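Local coordinates for ABC transporter, substrate binding protein (Polyamine) (Agrobacterium tumefaciens, PDB 4EUO), which binds gamma-aminobutyric acid selectively in the periplasm, probably as the solute-binding component of an ABC transporter, at residues Asp2-Trp8 and Val32-Thr38; Gly71-Leu76 and Leu228-Thr234; Thr84-Phe90 and Val265-Ser269. All coordinates share one frame; numbering follows the deposited sequence.

How the contacts relate
From the N terminus, contact 1 comes first. It closes a short loop around helix 10-28 and pairs strand 3-6 with strand 32-35. The chain then runs on through helix 61-67 into a long loop, which supplies the first segments of contacts 2 and 3. Their partners come much later, and the two contacts cross along the chain. Contact 2 ties G71-L76 to the end of strand 215-229. Contact 3 ties T84-F90 to the loop after helix 250-260. Contacts 1 and 2 reach the same sheet and touch where F5 CE1 packs on L228 CD2 at 4.0 Å. Contact 3 stands apart, its centre about 23 Å from that of contact 1.

Contact 1: Asp2-Trp8 and Val32-Thr38. With ABU (gamma-amino-butanoic acid), chain E.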
# COMPACT_ATOMS: atom_id res chain seq x y z
N ASP A 2 4.81 14.56 22.43
CA ASP A 2 5.20 14.20 21.07
C ASP A 2 4.10 13.44 20.37
O ASP A 2 3.36 12.70 21.03
CB ASP A 2 6.45 13.32 21.10
CG ASP A 2 7.63 13.97 21.79
OD1 ASP A 2 7.81 15.19 21.63
OD2 ASP A 2 8.39 13.25 22.46
N LEU A 3 4.03 13.55 19.04
CA LEU A 3 3.04 12.81 18.27
C LEU A 3 3.74 11.59 17.69
O LEU A 3 4.88 11.71 17.24
CB LEU A 3 2.51 13.70 17.13
CG LEU A 3 1.44 13.08 16.27
CD1 LEU A 3 0.11 13.64 16.61
CD2 LEU A 3 1.75 13.28 14.80
N VAL A 4 3.07 10.42 17.68
CA VAL A 4 3.65 9.21 17.14
C VAL A 4 2.94 8.83 15.82
O VAL A 4 1.72 8.69 15.80
CB VAL A 4 3.60 8.04 18.13
CG1 VAL A 4 4.14 6.76 17.50
CG2 VAL A 4 4.36 8.37 19.43
N PHE A 5 3.74 8.66 14.77
CA PHE A 5 3.28 8.25 13.45
C PHE A 5 3.73 6.85 13.15
O PHE A 5 4.91 6.56 13.25
CB PHE A 5 3.81 9.24 12.39
CG PHE A 5 3.50 8.85 10.96
CD1 PHE A 5 2.19 8.85 10.50
CD2 PHE A 5 4.50 8.46 10.10
CE1 PHE A 5 1.90 8.49 9.18
CE2 PHE A 5 4.20 8.09 8.78
CZ PHE A 5 2.91 8.13 8.33
N SER A 6 2.76 5.96 12.85
CA SER A 6 3.07 4.57 12.50
C SER A 6 2.87 4.35 11.02
O SER A 6 1.84 4.74 10.46
CB SER A 6 2.15 3.62 13.26
OG SER A 6 2.35 2.27 12.85
N SER A 7 3.83 3.69 10.39
CA SER A 7 3.73 3.36 8.96
C SER A 7 4.42 2.03 8.70
O SER A 7 4.60 1.22 9.62
CB SER A 7 4.20 4.54 8.10
OG SER A 7 3.89 4.28 6.74
N TRP A 8 4.80 1.77 7.45
CA TRP A 8 5.17 0.47 6.99
C TRP A 8 6.66 0.19 7.05
O TRP A 8 7.11 -0.83 6.52
CB TRP A 8 4.60 0.29 5.56
CG TRP A 8 3.10 0.36 5.59
CD1 TRP A 8 2.33 1.49 5.52
CD2 TRP A 8 2.20 -0.72 5.81
NE1 TRP A 8 1.01 1.18 5.70
CE2 TRP A 8 0.89 -0.17 5.90
CE3 TRP A 8 2.37 -2.11 6.01
CZ2 TRP A 8 -0.24 -0.97 6.10
CZ3 TRP A 8 1.24 -2.89 6.24
CH2 TRP A 8 -0.05 -2.32 6.25
N VAL A 32 7.59 14.84 15.98
CA VAL A 32 7.02 13.60 15.45
C VAL A 32 7.98 12.47 15.72
O VAL A 32 9.16 12.54 15.34
CB VAL A 32 6.70 13.70 13.94
CG1 VAL A 32 6.16 12.36 13.40
CG2 VAL A 32 5.71 14.82 13.66
N LEU A 33 7.46 11.38 16.30
CA LEU A 33 8.24 10.18 16.54
C LEU A 33 7.74 9.07 15.60
O LEU A 33 6.55 9.03 15.30
CB LEU A 33 8.10 9.73 18.00
CG LEU A 33 8.56 10.74 19.06
CD1 LEU A 33 8.33 10.19 20.45
CD2 LEU A 33 10.03 11.13 18.88
N GLN A 34 8.63 8.20 15.17
CA GLN A 34 8.25 7.12 14.25
C GLN A 34 8.02 5.83 14.98
O GLN A 34 8.83 5.45 15.84
CB GLN A 34 9.35 6.88 13.19
CG GLN A 34 9.76 8.13 12.39
CD GLN A 34 8.60 8.64 11.56
OE1 GLN A 34 7.80 7.85 11.01
NE2 GLN A 34 8.41 9.94 11.54
N ASP A 35 6.99 5.09 14.60
CA ASP A 35 6.78 3.76 15.12
C ASP A 35 6.17 2.86 14.04
O ASP A 35 5.91 3.29 12.90
CB ASP A 35 5.96 3.75 16.43
CG ASP A 35 6.11 2.49 17.30
OD1 ASP A 35 6.96 1.64 16.97
OD2 ASP A 35 5.35 2.35 18.27
N GLY A 36 5.96 1.61 14.38
CA GLY A 36 5.42 0.62 13.49
C GLY A 36 6.23 -0.66 13.54
O GLY A 36 7.00 -0.88 14.50
N PRO A 37 6.10 -1.51 12.54
CA PRO A 37 5.25 -1.32 11.35
C PRO A 37 3.76 -1.41 11.64
O PRO A 37 3.31 -2.09 12.57
CB PRO A 37 5.71 -2.44 10.42
CG PRO A 37 6.09 -3.55 11.39
CD PRO A 37 6.79 -2.82 12.51
N THR A 38 2.95 -0.77 10.79
CA THR A 38 1.51 -0.85 10.94
C THR A 38 1.11 -2.29 11.08
O THR A 38 1.48 -3.14 10.27
CB THR A 38 0.82 -0.22 9.75
OG1 THR A 38 1.17 1.17 9.82
CG2 THR A 38 -0.72 -0.39 9.78
N ABU E . 0.18 -0.49 1.90
CD ABU E . 1.23 -0.01 0.99
CB ABU E . 2.55 0.16 1.70
CG ABU E . 3.56 0.68 0.74
C ABU E . 4.98 0.77 1.27
O ABU E . 5.96 0.87 0.38
OXT ABU E . 5.28 0.65 2.54
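W8 and T38 meet at the tight, ligand-side end of this parallel strand pair. T38 CB sits over one face of the indole, 3.9 Å from the centroid of its six-membered ring, in a CH-pi contact. The bound gamma-amino-butanoic acid lies against the opposite face, so the ring is packed from both sides. W8 NE1 is held by D58 OD1. T38 N donates to S7 O at 2.8 Å. T38 OG1 bonds to D58 O and takes a weak bond from S6 OG. The peptide before P37 is cis, and at G36 a CB would clash with the carbonyl O of D35.

The strands pair through L33 N to L3 O (2.8 Å), F5 N to L33 O (2.9 Å) and D35 N to F5 O (2.9 Å). On the face of L3, F5, V32 and Q34, F5 CB packs on V32 CG1 at 4.0 Å. Q34 OE1 meets the F5 ring at its edge and is itself bonded by Q13.

The face of V4, L33 and D35 is more open to solvent. L33 is exposed; its CD1 rests on D2 CB at 3.7 Å, beside OD2. V4 CG1, anti to its own N (chi1 177°), reaches D35 CB.

Helix 10-28 connects the strands in a beta-alpha-beta unit. Strand 56-60 pairs with the far side of strand 3-6; F243 of helix 237-247 packs against L3, F5 and V32.

Contact 2: Gly71-Leu76 and Leu228-Thr234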
# COMPACT_ATOMS: atom_id res chain seq x y z
N GLY A 71 -15.42 0.70 15.86
CA GLY A 71 -15.01 1.46 17.04
C GLY A 71 -13.51 1.58 17.20
O GLY A 71 -13.02 1.83 18.30
N LEU A 72 -12.74 1.39 16.09
CA LEU A 72 -11.29 1.42 16.19
C LEU A 72 -10.67 2.78 16.00
O LEU A 72 -9.52 2.98 16.37
CB LEU A 72 -10.70 0.44 15.16
CG LEU A 72 -10.98 -1.04 15.45
CD1 LEU A 72 -10.86 -1.88 14.17
CD2 LEU A 72 -10.04 -1.57 16.51
N LEU A 73 -11.41 3.71 15.38
CA LEU A 73 -10.92 4.99 14.93
C LEU A 73 -11.68 6.20 15.43
O LEU A 73 -12.90 6.13 15.55
CB LEU A 73 -10.93 5.05 13.37
CG LEU A 73 -10.19 3.89 12.66
CD1 LEU A 73 -10.29 4.07 11.12
CD2 LEU A 73 -8.71 3.81 13.07
N GLU A 74 -10.98 7.32 15.55
CA GLU A 74 -11.63 8.58 15.82
C GLU A 74 -12.21 9.07 14.52
O GLU A 74 -11.59 8.92 13.45
CB GLU A 74 -10.60 9.62 16.24
CG GLU A 74 -9.94 9.37 17.59
CD GLU A 74 -10.81 9.51 18.83
OE1 GLU A 74 -11.96 9.99 18.72
OE2 GLU A 74 -10.34 9.07 19.90
N LYS A 75 -13.38 9.74 14.59
CA LYS A 75 -13.91 10.39 13.41
C LYS A 75 -12.96 11.54 13.14
O LYS A 75 -12.47 12.20 14.08
CB LYS A 75 -15.33 10.94 13.68
CG LYS A 75 -16.41 9.89 13.50
CD LYS A 75 -17.81 10.46 13.63
CE LYS A 75 -18.89 9.41 13.54
NZ LYS A 75 -19.13 8.99 12.13
N LEU A 76 -12.62 11.77 11.87
CA LEU A 76 -11.70 12.86 11.58
C LEU A 76 -12.38 14.23 11.72
O LEU A 76 -13.59 14.36 11.46
CB LEU A 76 -11.08 12.73 10.17
CG LEU A 76 -10.16 11.51 9.94
CD1 LEU A 76 -9.45 11.67 8.62
CD2 LEU A 76 -9.12 11.34 11.05
N LEU A 228 -4.68 7.67 5.99
CA LEU A 228 -4.25 8.10 7.34
C LEU A 228 -5.46 8.06 8.23
O LEU A 228 -6.55 8.53 7.86
CB LEU A 228 -3.65 9.50 7.34
CG LEU A 228 -2.43 9.67 6.47
CD1 LEU A 228 -1.91 11.09 6.55
CD2 LEU A 228 -1.29 8.67 6.85
N VAL A 229 -5.29 7.42 9.41
CA VAL A 229 -6.33 7.27 10.42
C VAL A 229 -5.77 7.60 11.79
O VAL A 229 -4.55 7.65 11.98
CB VAL A 229 -6.94 5.86 10.40
CG1 VAL A 229 -7.55 5.56 9.04
CG2 VAL A 229 -5.92 4.78 10.76
N VAL A 230 -6.71 7.81 12.73
CA VAL A 230 -6.36 8.15 14.11
C VAL A 230 -7.00 7.14 15.02
O VAL A 230 -8.22 7.09 15.11
CB VAL A 230 -6.88 9.57 14.42
CG1 VAL A 230 -6.58 9.93 15.88
CG2 VAL A 230 -6.26 10.60 13.49
N PRO A 231 -6.21 6.29 15.69
CA PRO A 231 -6.83 5.28 16.56
C PRO A 231 -7.69 5.88 17.68
O PRO A 231 -7.28 6.88 18.29
CB PRO A 231 -5.64 4.49 17.11
CG PRO A 231 -4.58 4.67 16.06
CD PRO A 231 -4.76 6.11 15.60
N LYS A 232 -8.82 5.25 17.96
CA LYS A 232 -9.74 5.69 19.00
C LYS A 232 -9.07 5.63 20.37
O LYS A 232 -8.64 4.56 20.82
CB LYS A 232 -10.97 4.79 18.98
CG LYS A 232 -12.07 5.32 19.94
CD LYS A 232 -13.47 4.90 19.53
CE LYS A 232 -14.54 5.71 20.23
NZ LYS A 232 -14.73 7.05 19.60
N GLY A 233 -8.99 6.79 21.02
CA GLY A 233 -8.34 6.89 22.33
C GLY A 233 -6.99 7.54 22.33
O GLY A 233 -6.33 7.58 23.37
N THR A 234 -6.51 8.04 21.17
CA THR A 234 -5.25 8.79 21.12
C THR A 234 -5.29 9.88 22.20
O THR A 234 -6.36 10.50 22.39
CB THR A 234 -5.04 9.46 19.75
OG1 THR A 234 -3.94 10.38 19.81
CG2 THR A 234 -6.30 10.19 19.26
O HOH W 1 -9.43 7.89 12.12
O HOH W 2 -8.99 10.55 21.89
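E74 reaches over the turn P231-T234 and binds it with its carboxylate. E74 CB lies 3.7 Å from V230 O and also packs on V230 CG1. E74 CG comes next, 3.7 Å from P231 O and close to V230 CG1 and T234 CG2. The E74 chain bends here (chi2 -69°), which brings CD near K232 CA and G233 N. At the tip the two oxygens part ways. E74 OE2 accepts from G233 N at 2.9 Å, almost straight, on its anti side and 28° out of the carboxylate plane. A water also donates to OE2 and to T234 O, linking the carboxylate to the end of this type II turn. OE1 makes a salt bridge with K237. K232 NZ stays 4.1 Å from E74 OE1, beyond a salt bridge.

The backbones meet at a single bridge, L73 with P231. E74 N donates to V230 O at 2.8 Å. K232 N donates to L72 O at 2.9 Å. K232 lays its aliphatic chain over G71 O, with K232 CD 3.3 Å away. G71 itself is the C-prime residue of a Schellman motif that ends helix 61-67.

Apolar pairs lie toward two different helices. L73 straddles V229 beside A64 and A67 of helix 61-67, with CD1 on CG1 and CD2 on CG2. L76 CD2 meets V230 CG2 at 3.8 Å, beside A240, M241 and I244 of helix 237-247.

E74 is buried, yet its carboxylate has a backbone N-H, a water and a lysine as partners. These would probably stabilise its negative charge.

Contact 3: Thr84-Phe90 and Val265-Ser269; sequences TKLDPRF and VNIES. With GOL (glycerol), chain C.
K85 and E268 cross at a slant, with their chains extended beyond CG. The K85 methylenes run past the carboxylate, CD lying 3.4 Å from E268 OE1. K85 NZ forms a salt bridge to E268 OE1 at 3.2 Å, weak as a hydrogen bond. A glycerol, probably from the crystallisation liquor, links K85 NZ through its O2 to N266 ND2 through its O3.

With CG anti to the backbone N (chi1 -177°), the N266 amide lies beside K85, N266 ND2 being 3.7 Å from K85 CB. Its OD1 accepts from E268 N in the carbonyl plane, an Asx turn, and ND2 also donates to T248 O. I267 N donates to K85 O and D87 N to V265 O, both at 2.9 Å.

D87 and V265 meet obliquely, CB to CB at 3.9 Å. R89 grips the D87 carboxylate side-on, NE to OD1 and NH2 to OD2, nearly in the guanidinium plane. The F90 side chain stands at about a right angle to V265, with F90 CD2 4.1 Å from V265 CG1. R89 CB covers one face of the F90 ring.

Helix 250-260 lies against N266. In strand 96-107, Y100 touches R89, F90 and V265, and V96 touches L86.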
# COMPACT_ATOMS: atom_id res chain seq x y z
N THR A 84 -11.35 19.66 0.53
CA THR A 84 -11.50 20.24 -0.82
C THR A 84 -10.44 19.93 -1.83
O THR A 84 -10.74 19.96 -3.01
CB THR A 84 -11.89 21.72 -0.81
OG1 THR A 84 -10.79 22.51 -0.38
CG2 THR A 84 -13.14 22.01 0.03
N LYS A 85 -9.21 19.60 -1.41
CA LYS A 85 -8.17 19.27 -2.37
C LYS A 85 -7.76 17.82 -2.29
O LYS A 85 -6.84 17.42 -3.00
CB LYS A 85 -6.97 20.19 -2.18
CG LYS A 85 -7.31 21.62 -2.59
CD LYS A 85 -6.20 22.58 -2.29
CE LYS A 85 -6.69 24.00 -2.40
NZ LYS A 85 -5.62 24.97 -2.06
N LEU A 86 -8.47 17.01 -1.48
CA LEU A 86 -8.08 15.61 -1.28
C LEU A 86 -8.74 14.67 -2.25
O LEU A 86 -9.91 14.85 -2.59
CB LEU A 86 -8.36 15.18 0.17
CG LEU A 86 -7.74 16.10 1.22
CD1 LEU A 86 -7.93 15.56 2.62
CD2 LEU A 86 -6.25 16.37 0.92
N ASP A 87 -8.02 13.61 -2.67
CA ASP A 87 -8.55 12.65 -3.60
C ASP A 87 -9.87 12.14 -3.06
O ASP A 87 -9.91 11.54 -1.99
CB ASP A 87 -7.54 11.51 -3.82
CG ASP A 87 -7.90 10.60 -4.96
OD1 ASP A 87 -9.07 10.20 -5.05
OD2 ASP A 87 -6.96 10.13 -5.65
N PRO A 88 -11.00 12.41 -3.75
CA PRO A 88 -12.30 12.06 -3.16
C PRO A 88 -12.60 10.58 -3.05
O PRO A 88 -13.52 10.21 -2.34
CB PRO A 88 -13.30 12.81 -4.06
CG PRO A 88 -12.60 12.90 -5.35
CD PRO A 88 -11.15 13.11 -5.04
N ARG A 89 -11.79 9.73 -3.72
CA ARG A 89 -12.04 8.30 -3.67
C ARG A 89 -11.70 7.69 -2.32
O ARG A 89 -12.14 6.59 -2.03
CB ARG A 89 -11.21 7.56 -4.73
CG ARG A 89 -11.70 7.88 -6.15
CD ARG A 89 -10.74 7.40 -7.21
NE ARG A 89 -9.48 8.12 -7.16
CZ ARG A 89 -8.50 7.98 -8.04
NH1 ARG A 89 -8.66 7.19 -9.10
NH2 ARG A 89 -7.37 8.63 -7.89
N PHE A 90 -10.87 8.40 -1.54
CA PHE A 90 -10.35 7.85 -0.30
C PHE A 90 -10.70 8.60 0.96
O PHE A 90 -10.06 8.41 2.00
CB PHE A 90 -8.82 7.67 -0.44
CG PHE A 90 -8.41 7.09 -1.77
CD1 PHE A 90 -8.90 5.86 -2.19
CD2 PHE A 90 -7.58 7.81 -2.62
CE1 PHE A 90 -8.57 5.36 -3.46
CE2 PHE A 90 -7.25 7.30 -3.88
CZ PHE A 90 -7.76 6.10 -4.29
N VAL A 265 -2.16 12.18 -3.30
CA VAL A 265 -3.61 12.17 -3.09
C VAL A 265 -4.14 13.54 -2.70
O VAL A 265 -5.16 13.67 -2.04
CB VAL A 265 -4.07 11.01 -2.17
CG1 VAL A 265 -3.92 9.66 -2.90
CG2 VAL A 265 -3.28 11.02 -0.86
N ASN A 266 -3.43 14.57 -3.18
CA ASN A 266 -3.85 15.97 -3.13
C ASN A 266 -3.84 16.36 -4.60
O ASN A 266 -2.83 16.15 -5.30
CB ASN A 266 -2.93 16.84 -2.31
CG ASN A 266 -3.45 18.27 -2.23
OD1 ASN A 266 -3.62 18.93 -3.27
ND2 ASN A 266 -3.74 18.76 -1.04
N ILE A 267 -4.95 16.91 -5.09
CA ILE A 267 -5.12 17.26 -6.50
C ILE A 267 -4.29 18.44 -6.97
O ILE A 267 -4.15 18.62 -8.19
CB ILE A 267 -6.61 17.41 -6.82
CG1 ILE A 267 -7.18 18.75 -6.24
CG2 ILE A 267 -7.36 16.17 -6.31
CD1 ILE A 267 -8.65 18.80 -6.12
N GLU A 268 -3.66 19.16 -6.06
CA GLU A 268 -2.80 20.28 -6.44
C GLU A 268 -1.33 19.96 -6.29
O GLU A 268 -0.49 20.86 -6.39
CB GLU A 268 -3.21 21.55 -5.69
CG GLU A 268 -4.66 21.90 -5.97
CD GLU A 268 -5.14 23.29 -5.63
OE1 GLU A 268 -4.45 24.01 -4.87
OE2 GLU A 268 -6.25 23.64 -6.09
N SER A 269 -0.97 18.66 -6.07
CA SER A 269 0.42 18.25 -5.90
C SER A 269 1.19 18.04 -7.20
O SER A 269 2.37 18.39 -7.24
CB SER A 269 0.50 16.96 -5.09
OG SER A 269 0.04 17.20 -3.78
C1 GOL C . -1.60 23.81 0.37
O1 GOL C . -0.95 23.91 1.62
C2 GOL C . -2.99 23.23 0.52
O2 GOL C . -3.92 24.12 -0.10
C3 GOL C . -3.04 21.89 -0.17
O3 GOL C . -4.30 21.27 0.01